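Long-range contacts in NmrA family protein (Shigella flexneri 2a, PDB 3QVO), which is of unknown function but, as a Rossmann-fold protein of the NmrA family, probably binds NAD(P) or NAD(P)H: residues Gln34-His38 with Arg197-Ala201; Lys46-Gln51 with Tyr65-Ser69; Val76-Leu82 with Ile103-Val108; Phe190-Ser196 with Ile221-Asp227. All coordinates share one frame; numbering follows the deposited sequence.

Contact 1. Residues Gln34-His38 with Arg197-Ala201; sequences QIARH and RKSVA
Gln34 lays its amide flat over the guanidinium of Arg197. The two planes are only 10° apart, and OE1 of Gln34 sits above the centre of the guanidinium, 3.7 Å from CZ of Arg197, so this is a stack of flat polar groups with the N-H bonds of the arginine directed elsewhere. One of them, on NH2, is taken by a salt bridge to Asp175, which should help hold the plane that Gln34 covers. Next along the helix, Ile35 turns its CG1 branch across the aliphatic part of the same arginine, at about a right angle, with CG1 of Ile35 3.8 Å from CG of Arg197. The arginine chain is extended from CG to NE, and this lets one side chain serve both neighbours, methylenes to Ile35 and guanidinium to Gln34. Deeper in, CD1 of Ile35 reaches CG1 of Val200 at 4.3 Å, and Leu173 of strand 164-174 also packs on Ile35.

A turn later His38 takes over. CB of His38 meets CB of Ala201 at 3.4 Å. With CG anti to the carbonyl carbon (chi1 -64°), the ring lies beside the start of the other helix: the backbone N of Lys198 is over one face, and CE of Lys198 comes within 3.4 Å of CE1 of His38. The lysine's own charge goes to Asp177. The axes of these two helical segments come within 8.5 Å and cross at -57°. Here two helices pack at a marked angle over one face of a largely parallel, Rossmann-like sheet, the first being the helix that follows the opening strand 24-29.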
loop_
_atom_site.group_PDB
_atom_site.type_symbol
_atom_site.label_atom_id
_atom_site.label_comp_id
_atom_site.label_asym_id
_atom_site.label_seq_id
_atom_site.Cartn_x
_atom_site.Cartn_y
_atom_site.Cartn_z
ATOM N N GLN A 34 -2.531 -1.054 9.985
ATOM C CA GLN A 34 -1.789 -0.140 10.830
ATOM C C GLN A 34 -0.982 0.902 10.058
ATOM O O GLN A 34 -0.816 2.020 10.545
ATOM C CB GLN A 34 -0.865 -0.913 11.776
ATOM C CG GLN A 34 -1.522 -2.087 12.531
ATOM C CD GLN A 34 -0.573 -2.758 13.499
ATOM O OE1 GLN A 34 0.191 -2.098 14.206
ATOM N NE2 GLN A 34 -0.619 -4.078 13.536
ATOM N N ILE A 35 -0.436 0.564 8.900
ATOM C CA ILE A 35 0.153 1.599 8.046
ATOM C C ILE A 35 -0.950 2.485 7.482
ATOM O O ILE A 35 -0.806 3.732 7.412
ATOM C CB ILE A 35 0.999 1.036 6.883
ATOM C CG1 ILE A 35 2.326 0.451 7.409
ATOM C CG2 ILE A 35 1.335 2.109 5.872
ATOM C CD1 ILE A 35 2.955 -0.583 6.430
ATOM N N ALA A 36 -2.057 1.863 7.115
ATOM C CA ALA A 36 -3.180 2.587 6.566
ATOM C C ALA A 36 -3.647 3.741 7.500
ATOM O O ALA A 36 -3.986 4.820 7.015
ATOM C CB ALA A 36 -4.337 1.635 6.237
ATOM N N ARG A 37 -3.629 3.512 8.818
ATOM C CA ARG A 37 -4.166 4.455 9.796
ATOM C C ARG A 37 -3.417 5.771 9.824
ATOM O O ARG A 37 -4.014 6.831 10.047
ATOM C CB ARG A 37 -4.182 3.863 11.215
ATOM N N HIS A 38 -2.113 5.696 9.585
ATOM C CA HIS A 38 -1.273 6.871 9.521
ATOM C C HIS A 38 -1.563 7.601 8.205
ATOM O O HIS A 38 -1.621 8.812 8.174
ATOM C CB HIS A 38 0.218 6.508 9.575
ATOM C CG HIS A 38 0.666 5.859 10.849
ATOM N ND1 HIS A 38 0.837 6.553 12.022
ATOM C CD2 HIS A 38 1.077 4.595 11.107
ATOM C CE1 HIS A 38 1.279 5.736 12.963
ATOM N NE2 HIS A 38 1.441 4.540 12.429
ATOM N N ARG A 197 6.468 2.219 10.520
ATOM C CA ARG A 197 5.234 2.344 9.772
ATOM C C ARG A 197 4.981 3.805 9.393
ATOM O O ARG A 197 4.528 4.106 8.297
ATOM C CB ARG A 197 4.087 1.844 10.633
ATOM C CG ARG A 197 4.082 0.350 10.829
ATOM C CD ARG A 197 2.739 -0.158 11.328
ATOM N NE ARG A 197 2.723 -1.611 11.418
ATOM C CZ ARG A 197 3.340 -2.322 12.357
ATOM N NH1 ARG A 197 3.276 -3.646 12.337
ATOM N NH2 ARG A 197 4.046 -1.728 13.296
ATOM N N LYS A 198 5.278 4.718 10.302
ATOM C CA LYS A 198 5.073 6.133 10.021
ATOM C C LYS A 198 5.926 6.551 8.833
ATOM O O LYS A 198 5.473 7.341 7.989
ATOM C CB LYS A 198 5.391 6.952 11.265
ATOM C CG LYS A 198 4.789 8.313 11.346
ATOM C CD LYS A 198 4.764 8.823 12.822
ATOM C CE LYS A 198 3.488 8.299 13.576
ATOM N NZ LYS A 198 3.410 8.668 15.018
ATOM N N SER A 199 7.119 5.971 8.719
ATOM C CA SER A 199 7.978 6.260 7.588
ATOM C C SER A 199 7.305 5.828 6.295
ATOM O O SER A 199 7.251 6.583 5.311
ATOM C CB SER A 199 9.317 5.549 7.705
ATOM O OG SER A 199 10.085 6.003 8.836
ATOM N N VAL A 200 6.775 4.616 6.303
ATOM C CA VAL A 200 6.193 4.075 5.099
ATOM C C VAL A 200 4.946 4.870 4.736
ATOM O O VAL A 200 4.707 5.151 3.574
ATOM C CB VAL A 200 5.891 2.588 5.243
ATOM C CG1 VAL A 200 5.296 2.035 3.934
ATOM C CG2 VAL A 200 7.162 1.838 5.612
ATOM N N ALA A 201 4.179 5.267 5.739
ATOM C CA ALA A 201 3.007 6.119 5.494
ATOM C C ALA A 201 3.406 7.451 4.884
ATOM O O ALA A 201 2.740 7.951 3.974
ATOM C CB ALA A 201 2.202 6.342 6.766
#

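Contact 2. Residues Lys46-Gln51 with Tyr65-Ser69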
loop_
_atom_site.group_PDB
_atom_site.type_symbol
_atom_site.label_atom_id
_atom_site.label_comp_id
_atom_site.label_asym_id
_atom_site.label_seq_id
_atom_site.Cartn_x
_atom_site.Cartn_y
_atom_site.Cartn_z
ATOM N N LYS A 46 -6.325 17.202 4.180
ATOM C CA LYS A 46 -6.201 17.607 2.787
ATOM C C LYS A 46 -7.643 17.715 2.270
ATOM O O LYS A 46 -8.275 16.725 2.011
ATOM C CB LYS A 46 -5.365 16.592 1.982
ATOM C CG LYS A 46 -3.983 16.191 2.624
ATOM C CD LYS A 46 -2.798 16.896 1.954
ATOM C CE LYS A 46 -1.461 16.763 2.739
ATOM N NZ LYS A 46 -0.923 15.334 2.669
ATOM N N GLN A 47 -8.156 18.927 2.126
ATOM C CA GLN A 47 -9.587 19.154 1.816
ATOM C C GLN A 47 -9.902 18.946 0.307
ATOM O O GLN A 47 -11.062 18.945 -0.104
ATOM C CB GLN A 47 -10.057 20.556 2.320
ATOM C CG GLN A 47 -9.232 21.162 3.555
ATOM C CD GLN A 47 -9.568 22.630 3.920
ATOM O OE1 GLN A 47 -10.581 22.920 4.598
ATOM N NE2 GLN A 47 -8.690 23.557 3.511
ATOM N N THR A 48 -8.886 18.724 -0.519
ATOM C CA THR A 48 -9.094 18.400 -1.938
ATOM C C THR A 48 -8.848 16.900 -2.294
ATOM O O THR A 48 -8.803 16.516 -3.453
ATOM C CB THR A 48 -8.205 19.267 -2.752
ATOM O OG1 THR A 48 -6.862 18.853 -2.556
ATOM C CG2 THR A 48 -8.331 20.693 -2.266
ATOM N N ILE A 49 -8.660 16.071 -1.278
ATOM C CA ILE A 49 -8.663 14.643 -1.429
ATOM C C ILE A 49 -9.992 14.128 -0.914
ATOM O O ILE A 49 -10.497 14.604 0.097
ATOM C CB ILE A 49 -7.640 13.983 -0.508
ATOM C CG1 ILE A 49 -6.235 14.421 -0.895
ATOM C CG2 ILE A 49 -7.898 12.440 -0.441
ATOM C CD1 ILE A 49 -5.515 13.563 -1.817
ATOM N N LYS A 50 -10.543 13.150 -1.583
ATOM C CA LYS A 50 -11.603 12.362 -0.994
ATOM C C LYS A 50 -11.046 10.954 -0.834
ATOM O O LYS A 50 -10.637 10.344 -1.839
ATOM C CB LYS A 50 -12.826 12.326 -1.879
ATOM C CG LYS A 50 -13.876 11.317 -1.387
ATOM C CD LYS A 50 -15.108 11.190 -2.324
ATOM C CE LYS A 50 -15.782 9.782 -2.196
ATOM N NZ LYS A 50 -17.133 9.653 -2.948
ATOM N N GLN A 51 -11.029 10.429 0.394
ATOM C CA GLN A 51 -10.464 9.080 0.606
ATOM C C GLN A 51 -11.553 8.070 0.903
ATOM O O GLN A 51 -12.376 8.274 1.771
ATOM C CB GLN A 51 -9.385 9.074 1.712
ATOM C CG GLN A 51 -9.772 9.682 3.054
ATOM C CD GLN A 51 -8.619 9.670 4.044
ATOM O OE1 GLN A 51 -7.767 8.792 3.977
ATOM N NE2 GLN A 51 -8.611 10.605 4.994
ATOM N N TYR A 65 -13.802 9.780 12.257
ATOM C CA TYR A 65 -13.694 9.432 10.870
ATOM C C TYR A 65 -13.532 10.760 10.194
ATOM O O TYR A 65 -14.392 11.616 10.344
ATOM C CB TYR A 65 -14.961 8.701 10.383
ATOM C CG TYR A 65 -15.285 7.410 11.131
ATOM C CD1 TYR A 65 -14.271 6.521 11.489
ATOM C CD2 TYR A 65 -16.612 7.069 11.460
ATOM C CE1 TYR A 65 -14.549 5.338 12.154
ATOM C CE2 TYR A 65 -16.906 5.870 12.137
ATOM C CZ TYR A 65 -15.855 5.012 12.481
ATOM O OH TYR A 65 -16.072 3.816 13.149
ATOM N N PRO A 66 -12.441 10.944 9.459
ATOM C CA PRO A 66 -12.234 12.214 8.789
ATOM C C PRO A 66 -13.387 12.609 7.897
ATOM O O PRO A 66 -14.058 11.749 7.345
ATOM C CB PRO A 66 -10.985 11.979 7.929
ATOM C CG PRO A 66 -10.531 10.600 8.203
ATOM C CD PRO A 66 -11.556 9.880 8.959
ATOM N N THR A 67 -13.585 13.914 7.727
ATOM C CA THR A 67 -14.753 14.416 7.007
ATOM C C THR A 67 -14.620 14.200 5.523
ATOM O O THR A 67 -15.618 14.169 4.812
ATOM C CB THR A 67 -14.995 15.935 7.314
ATOM O OG1 THR A 67 -13.921 16.705 6.762
ATOM C CG2 THR A 67 -15.074 16.149 8.798
ATOM N N ASN A 68 -13.390 14.007 5.045
ATOM C CA ASN A 68 -13.152 13.729 3.646
ATOM C C ASN A 68 -13.133 12.204 3.327
ATOM O O ASN A 68 -12.610 11.806 2.291
ATOM C CB ASN A 68 -11.876 14.423 3.173
ATOM C CG ASN A 68 -10.600 13.796 3.784
ATOM O OD1 ASN A 68 -10.683 12.900 4.630
ATOM N ND2 ASN A 68 -9.432 14.257 3.338
ATOM N N SER A 69 -13.760 11.376 4.172
ATOM C CA SER A 69 -13.716 9.910 4.003
ATOM C C SER A 69 -15.058 9.331 3.720
ATOM O O SER A 69 -16.080 9.894 4.052
ATOM C CB SER A 69 -13.176 9.190 5.243
ATOM O OG SER A 69 -14.107 9.240 6.332
#
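Gln51 and Ser69 form a parallel bridge, their CA atoms 4.8 Å apart, where strands 49-55 and 69-73 begin to run together in the Rossmann-like sheet. The backbone N of Gln51 donates to O of Asn68 at 2.8 Å, and on the next step CA of Ser69 makes a CA-H...O contact with O of Gln51.

Most of the side-chain work falls to Asn68, at the third position of the type I turn from Pro66 to Ser69. Its chi1 of 70° places CG between the backbone N and the carbonyl carbon, which sends the amide across to the other segment. There ND2 of Asn68 donates to O of Lys46 at 3.0 Å, with the acceptor close to the amide plane, and it also donates to O of Leu43, at the end of helix 34-43. The asparagine thus ties its turn both to that helix end and to the type I turn from Lys46 to Ile49.

Its other end takes a bond instead. NE2 of Gln51 donates to OD1 of Asn68 at 3.1 Å, nearly straight at 167°, although the two amide planes are almost perpendicular. A second bond from NE2, to O of Ile40, helps fix the rotation of the glutamine amide, and the Pro66 ring packs against it with CG 3.7 Å from NE2 of Gln51. Within the turn, O of Pro66 accepts from both N and OG of Ser69, the hydroxyl bond being 2.7 Å long.

Contact 3. Residues Val76-Leu82 with Ile103-Val108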
loop_
_atom_site.group_PDB
_atom_site.type_symbol
_atom_site.label_atom_id
_atom_site.label_comp_id
_atom_site.label_asym_id
_atom_site.label_seq_id
_atom_site.Cartn_x
_atom_site.Cartn_y
_atom_site.Cartn_z
ATOM N N VAL A 76 -11.743 -7.458 -0.903
ATOM C CA VAL A 76 -11.220 -7.356 -2.287
ATOM C C VAL A 76 -11.512 -8.578 -3.177
ATOM O O VAL A 76 -11.543 -8.455 -4.394
ATOM C CB VAL A 76 -9.692 -7.023 -2.351
ATOM C CG1 VAL A 76 -9.433 -5.735 -1.542
ATOM C CG2 VAL A 76 -8.853 -8.156 -1.863
ATOM N N LEU A 77 -11.801 -9.727 -2.594
ATOM C CA LEU A 77 -12.218 -10.853 -3.430
ATOM C C LEU A 77 -13.714 -10.826 -3.713
ATOM O O LEU A 77 -14.216 -11.706 -4.414
ATOM C CB LEU A 77 -11.802 -12.214 -2.837
ATOM C CG LEU A 77 -10.286 -12.298 -2.633
ATOM C CD1 LEU A 77 -9.847 -13.647 -2.041
ATOM C CD2 LEU A 77 -9.573 -12.038 -3.952
ATOM N N ASN A 78 -14.434 -9.857 -3.166
ATOM C CA ASN A 78 -15.813 -9.653 -3.621
ATOM C C ASN A 78 -15.668 -8.680 -4.763
ATOM O O ASN A 78 -15.585 -7.475 -4.539
ATOM C CB ASN A 78 -16.712 -9.078 -2.521
ATOM C CG ASN A 78 -18.116 -8.745 -3.036
ATOM O OD1 ASN A 78 -18.330 -8.537 -4.240
ATOM N ND2 ASN A 78 -19.081 -8.720 -2.133
ATOM N N HIS A 79 -15.650 -9.197 -5.967
ATOM C CA HIS A 79 -15.332 -8.408 -7.147
ATOM C C HIS A 79 -16.381 -7.349 -7.397
ATOM O O HIS A 79 -16.056 -6.270 -7.828
ATOM C CB HIS A 79 -15.251 -9.302 -8.435
ATOM C CG HIS A 79 -14.245 -10.415 -8.345
ATOM N ND1 HIS A 79 -12.885 -10.193 -8.301
ATOM C CD2 HIS A 79 -14.406 -11.763 -8.282
ATOM C CE1 HIS A 79 -12.251 -11.347 -8.246
ATOM N NE2 HIS A 79 -13.148 -12.317 -8.223
ATOM N N ALA A 80 -17.644 -7.686 -7.198
ATOM C CA ALA A 80 -18.703 -6.695 -7.338
ATOM C C ALA A 80 -18.504 -5.508 -6.353
ATOM O O ALA A 80 -18.616 -4.361 -6.741
ATOM C CB ALA A 80 -20.075 -7.334 -7.142
ATOM N N ALA A 81 -18.146 -5.780 -5.098
ATOM C CA ALA A 81 -18.046 -4.719 -4.133
ATOM C C ALA A 81 -16.865 -3.838 -4.501
ATOM O O ALA A 81 -16.923 -2.608 -4.386
ATOM C CB ALA A 81 -17.886 -5.285 -2.763
ATOM N N LEU A 82 -15.773 -4.479 -4.887
ATOM C CA LEU A 82 -14.554 -3.799 -5.231
ATOM C C LEU A 82 -14.751 -2.910 -6.447
ATOM O O LEU A 82 -14.409 -1.755 -6.397
ATOM C CB LEU A 82 -13.422 -4.807 -5.441
ATOM C CG LEU A 82 -12.067 -4.167 -5.821
ATOM C CD1 LEU A 82 -11.575 -3.278 -4.748
ATOM C CD2 LEU A 82 -11.054 -5.223 -6.185
ATOM N N ILE A 103 -4.197 -13.850 -5.784
ATOM C CA ILE A 103 -5.572 -13.754 -6.188
ATOM C C ILE A 103 -6.101 -12.375 -5.898
ATOM O O ILE A 103 -6.769 -11.747 -6.770
ATOM C CB ILE A 103 -6.450 -14.891 -5.548
ATOM C CG1 ILE A 103 -5.890 -16.258 -5.933
ATOM C CG2 ILE A 103 -7.872 -14.817 -6.058
ATOM C CD1 ILE A 103 -6.538 -17.496 -5.160
ATOM N N GLN A 104 -5.747 -11.847 -4.721
ATOM C CA GLN A 104 -6.134 -10.483 -4.362
ATOM C C GLN A 104 -5.554 -9.436 -5.309
ATOM O O GLN A 104 -6.287 -8.511 -5.774
ATOM C CB GLN A 104 -5.708 -10.132 -2.930
ATOM C CG GLN A 104 -6.340 -10.964 -1.812
ATOM C CD GLN A 104 -5.969 -10.419 -0.470
ATOM O OE1 GLN A 104 -6.200 -9.240 -0.185
ATOM N NE2 GLN A 104 -5.403 -11.249 0.365
ATOM N N ALA A 105 -4.244 -9.519 -5.568
ATOM C CA ALA A 105 -3.641 -8.546 -6.506
ATOM C C ALA A 105 -4.332 -8.637 -7.873
ATOM O O ALA A 105 -4.601 -7.639 -8.466
ATOM C CB ALA A 105 -2.141 -8.775 -6.695
ATOM N N ASN A 106 -4.564 -9.841 -8.387
ATOM C CA ASN A 106 -5.213 -10.012 -9.690
ATOM C C ASN A 106 -6.582 -9.317 -9.695
ATOM O O ASN A 106 -7.002 -8.699 -10.699
ATOM C CB ASN A 106 -5.415 -11.482 -10.007
ATOM C CG ASN A 106 -4.142 -12.189 -10.447
ATOM O OD1 ASN A 106 -3.138 -11.551 -10.736
ATOM N ND2 ASN A 106 -4.198 -13.535 -10.521
ATOM N N SER A 107 -7.271 -9.377 -8.568
ATOM C CA SER A 107 -8.582 -8.796 -8.457
ATOM C C SER A 107 -8.494 -7.264 -8.469
ATOM O O SER A 107 -9.335 -6.593 -9.086
ATOM C CB SER A 107 -9.284 -9.333 -7.208
ATOM O OG SER A 107 -10.532 -8.723 -6.996
ATOM N N VAL A 108 -7.451 -6.713 -7.858
ATOM C CA VAL A 108 -7.301 -5.303 -7.843
ATOM C C VAL A 108 -6.981 -4.820 -9.258
ATOM O O VAL A 108 -7.537 -3.824 -9.726
ATOM C CB VAL A 108 -6.257 -4.839 -6.798
ATOM C CG1 VAL A 108 -5.942 -3.325 -6.908
ATOM C CG2 VAL A 108 -6.756 -5.168 -5.381
#
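Ser107 and Val76 join in a largely buried contact of helix 101-114 with the loop that leads into helix 79-86, on the face of the sheet where Leu29 of strand 24-29 packs against Val76, Leu82 and Val108. The hydroxyl of Ser107 is the polar centre. OG is anti to the backbone N (chi1 176°), which swings it off the helix toward the loop, where it donates to O of Val76 at 2.8 Å. The same oxygen accepts a weak bond from ND1 of His79, 3.1 Å from OG of Ser107 and bent to 124°; the serine lies at the edge of the imidazole, near its plane. One hydroxyl therefore couples a carbonyl just ahead of helix 79-86 to a side chain in the first turn of that helix.

That turn is capped by Asn78, whose OD1 accepts from N of Ala81 with the donor well above the carbonyl plane. Strand 69-73, this loop and helix 79-86 lead on to strand 91-95, and helix 101-114 to strand 119-123, the strand-helix alternation of a Rossmann-like fold.

Apolar contacts extend along helix 101-114 to either side of the serine. CD2 of Leu77 fits against the first turn of the segment, 3.8 Å from CA of Gln104 and 3.9 Å from CG2 of Ile103. Val76 crosses Gln104 at about a right angle, its CG2 3.3 Å from OE1 of Gln104, while NE2 at the far end of that amide donates to O of Glu99 and O of Thr97. On the other flank CD2 of Leu82 lies against Ser107, 3.6 Å from its OG, and reaches CG2 of Val108 at 4.4 Å.

Contact 4. Residues Phe190-Ser196 with Ile221-Asp227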
loop_
_atom_site.group_PDB
_atom_site.type_symbol
_atom_site.label_atom_id
_atom_site.label_comp_id
_atom_site.label_asym_id
_atom_site.label_seq_id
_atom_site.Cartn_x
_atom_site.Cartn_y
_atom_site.Cartn_z
ATOM N N PHE A 190 18.190 -4.876 0.602
ATOM C CA PHE A 190 17.845 -3.943 1.654
ATOM C C PHE A 190 19.127 -3.419 2.343
ATOM O O PHE A 190 19.888 -4.214 2.804
ATOM C CB PHE A 190 17.011 -4.672 2.714
ATOM C CG PHE A 190 15.578 -4.855 2.351
ATOM C CD1 PHE A 190 14.697 -3.787 2.406
ATOM C CD2 PHE A 190 15.089 -6.084 1.985
ATOM C CE1 PHE A 190 13.363 -3.950 2.096
ATOM C CE2 PHE A 190 13.747 -6.257 1.645
ATOM C CZ PHE A 190 12.884 -5.182 1.718
ATOM N N LYS A 191 19.326 -2.100 2.420
ATOM C CA LYS A 191 20.391 -1.479 3.217
ATOM C C LYS A 191 20.085 -1.409 4.704
ATOM O O LYS A 191 20.880 -0.843 5.480
ATOM C CB LYS A 191 20.669 -0.039 2.763
ATOM C CG LYS A 191 21.071 0.085 1.305
ATOM C CD LYS A 191 21.445 1.530 0.945
ATOM C CE LYS A 191 21.438 1.723 -0.584
ATOM N NZ LYS A 191 22.568 2.564 -1.068
ATOM N N GLY A 192 18.962 -1.973 5.132
ATOM C CA GLY A 192 18.698 -1.993 6.562
ATOM C C GLY A 192 17.677 -2.998 7.002
ATOM O O GLY A 192 16.988 -3.582 6.216
ATOM N N THR A 193 17.569 -3.146 8.298
ATOM C CA THR A 193 16.796 -4.197 8.925
ATOM C C THR A 193 15.343 -3.849 9.240
ATOM O O THR A 193 14.508 -4.723 9.241
ATOM C CB THR A 193 17.525 -4.547 10.229
ATOM O OG1 THR A 193 18.546 -5.519 9.930
ATOM C CG2 THR A 193 16.581 -5.057 11.309
ATOM N N ILE A 194 15.076 -2.578 9.569
ATOM C CA ILE A 194 13.779 -2.143 10.095
ATOM C C ILE A 194 13.325 -0.826 9.455
ATOM O O ILE A 194 14.116 -0.106 8.843
ATOM C CB ILE A 194 13.820 -1.942 11.618
ATOM C CG1 ILE A 194 14.697 -0.723 12.000
ATOM C CG2 ILE A 194 14.339 -3.212 12.359
ATOM C CD1 ILE A 194 15.054 -0.626 13.482
ATOM N N VAL A 195 12.043 -0.517 9.603
ATOM C CA VAL A 195 11.522 0.792 9.234
ATOM C C VAL A 195 10.219 1.035 9.957
ATOM O O VAL A 195 9.448 0.110 10.184
ATOM C CB VAL A 195 11.353 0.937 7.710
ATOM C CG1 VAL A 195 10.198 0.098 7.192
ATOM C CG2 VAL A 195 11.192 2.376 7.343
ATOM N N SER A 196 10.005 2.273 10.378
ATOM C CA SER A 196 8.775 2.638 11.036
ATOM C C SER A 196 7.614 2.648 10.040
ATOM O O SER A 196 7.751 3.005 8.866
ATOM C CB SER A 196 8.912 4.026 11.699
ATOM O OG SER A 196 8.908 5.080 10.733
ATOM N N ILE A 221 12.221 -0.114 1.422
ATOM C CA ILE A 221 12.230 1.021 2.336
ATOM C C ILE A 221 12.831 0.568 3.679
ATOM O O ILE A 221 12.301 -0.320 4.342
ATOM C CB ILE A 221 10.789 1.564 2.606
ATOM C CG1 ILE A 221 9.942 1.636 1.330
ATOM C CG2 ILE A 221 10.821 2.964 3.258
ATOM C CD1 ILE A 221 8.404 1.591 1.629
ATOM N N ASN A 222 13.940 1.179 4.075
ATOM C CA ASN A 222 14.523 0.916 5.395
ATOM C C ASN A 222 14.984 2.195 6.139
ATOM O O ASN A 222 15.313 3.194 5.524
ATOM C CB ASN A 222 15.709 -0.045 5.256
ATOM C CG ASN A 222 16.922 0.623 4.663
ATOM O OD1 ASN A 222 17.060 0.678 3.446
ATOM N ND2 ASN A 222 17.802 1.160 5.525
ATOM N N GLN A 223 15.026 2.120 7.467
ATOM C CA GLN A 223 15.594 3.163 8.297
ATOM C C GLN A 223 17.112 3.134 8.097
ATOM O O GLN A 223 17.687 2.052 8.007
ATOM C CB GLN A 223 15.209 2.884 9.754
ATOM C CG GLN A 223 15.642 3.895 10.797
ATOM C CD GLN A 223 14.952 3.651 12.161
ATOM O OE1 GLN A 223 13.721 3.397 12.241
ATOM N NE2 GLN A 223 15.740 3.736 13.240
ATOM N N PRO A 224 17.758 4.297 7.952
ATOM C CA PRO A 224 19.203 4.276 7.784
ATOM C C PRO A 224 19.915 3.833 9.045
ATOM O O PRO A 224 19.423 4.080 10.146
ATOM C CB PRO A 224 19.554 5.738 7.492
ATOM C CG PRO A 224 18.303 6.358 6.994
ATOM C CD PRO A 224 17.187 5.622 7.666
ATOM N N GLY A 225 21.085 3.217 8.882
ATOM C CA GLY A 225 21.929 2.824 10.029
ATOM C C GLY A 225 21.292 1.737 10.888
ATOM O O GLY A 225 21.308 1.806 12.102
ATOM N N THR A 226 20.670 0.755 10.245
ATOM C CA THR A 226 20.086 -0.390 10.948
ATOM C C THR A 226 20.513 -1.656 10.221
ATOM O O THR A 226 19.787 -2.661 10.186
ATOM C CB THR A 226 18.549 -0.310 10.959
ATOM O OG1 THR A 226 18.071 -0.302 9.607
ATOM C CG2 THR A 226 18.091 0.919 11.717
ATOM N N ASP A 227 21.683 -1.572 9.600
ATOM C CA ASP A 227 22.237 -2.681 8.861
ATOM C C ASP A 227 22.581 -3.769 9.910
ATOM O O ASP A 227 22.879 -3.449 11.053
ATOM C CB ASP A 227 23.479 -2.206 8.084
ATOM C CG ASP A 227 24.083 -3.287 7.198
ATOM O OD1 ASP A 227 23.336 -3.980 6.460
ATOM O OD2 ASP A 227 25.334 -3.429 7.270
HETATM O O HOH W 1 11.806 4.352 10.551
#
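The carbonyl oxygen of Gln223 is gripped from opposite faces of its plane by OG1 of Thr226, at 2.9 Å, and by ND2 of Asn222, whose bond is short and comes from steeply above the plane. These two bonds curl residues 222-226 into a compact bend against Gly192 and Thr193. OG1 of Thr226 also accepts from N of Thr193 at 3.2 Å, linking the bend to the other segment. The same N-H is shared with O of Thr226, which it approaches from above the carbonyl plane. Gly192 lies directly against the bend: its CA is 3.5 Å from OG1 of Thr226 and its N faces CG of Asn222. ND2 of Asn222 has a further acceptor in Glu182, whereas OD1 of Asn222 is buried without a polar partner.

Further along, the backbones join through a nearly straight bond from N of Gln223 to O of Ile194, 2.8 Å long and in the carbonyl plane. Ile194 has CG1 between its backbone N and carbonyl carbon (chi1 69°), and from there CG1 and CD1 both rest on CG2 of Thr226, each 3.8 Å away. Val195 faces the interior, its CG2 4.1 Å from CG2 of Ile221. A water bridges the end, accepting from N of Ser196 and donating to OE1 of Gln223, while Ser196, its OG hydrogen-bonded to OG of Ser199, is the N-cap of helix 197-209. Strands 194-196 and 217-222, each parallel to strand 164-174 and joined through that helix, make a beta-alpha-beta unit toward the end of the Rossmann-like sheet remote from strand 69-73, with antiparallel strand 182-184 beside 217-222.

From the N terminus, helix 34-43 opens the long loop that contact 1 closes at the start of helix 197-209, 159 residues on. Contacts 2 and 3 nest inside it in series: contact 2 closes a short loop between neighbouring parallel strands 49-55 and 69-73, and contact 3 then ties the start of helix 79-86 to helix 101-114. Contact 4 crosses contact 1, because 190-196 precedes 197-201 while 221-227 follows it. The crossing is physical too, with Val200 of contact 1 packed on Val195 and Ile221 of contact 4. Contacts 1 and 3 lie on opposite sides of the chain's centre, about 23 Å apart between centres.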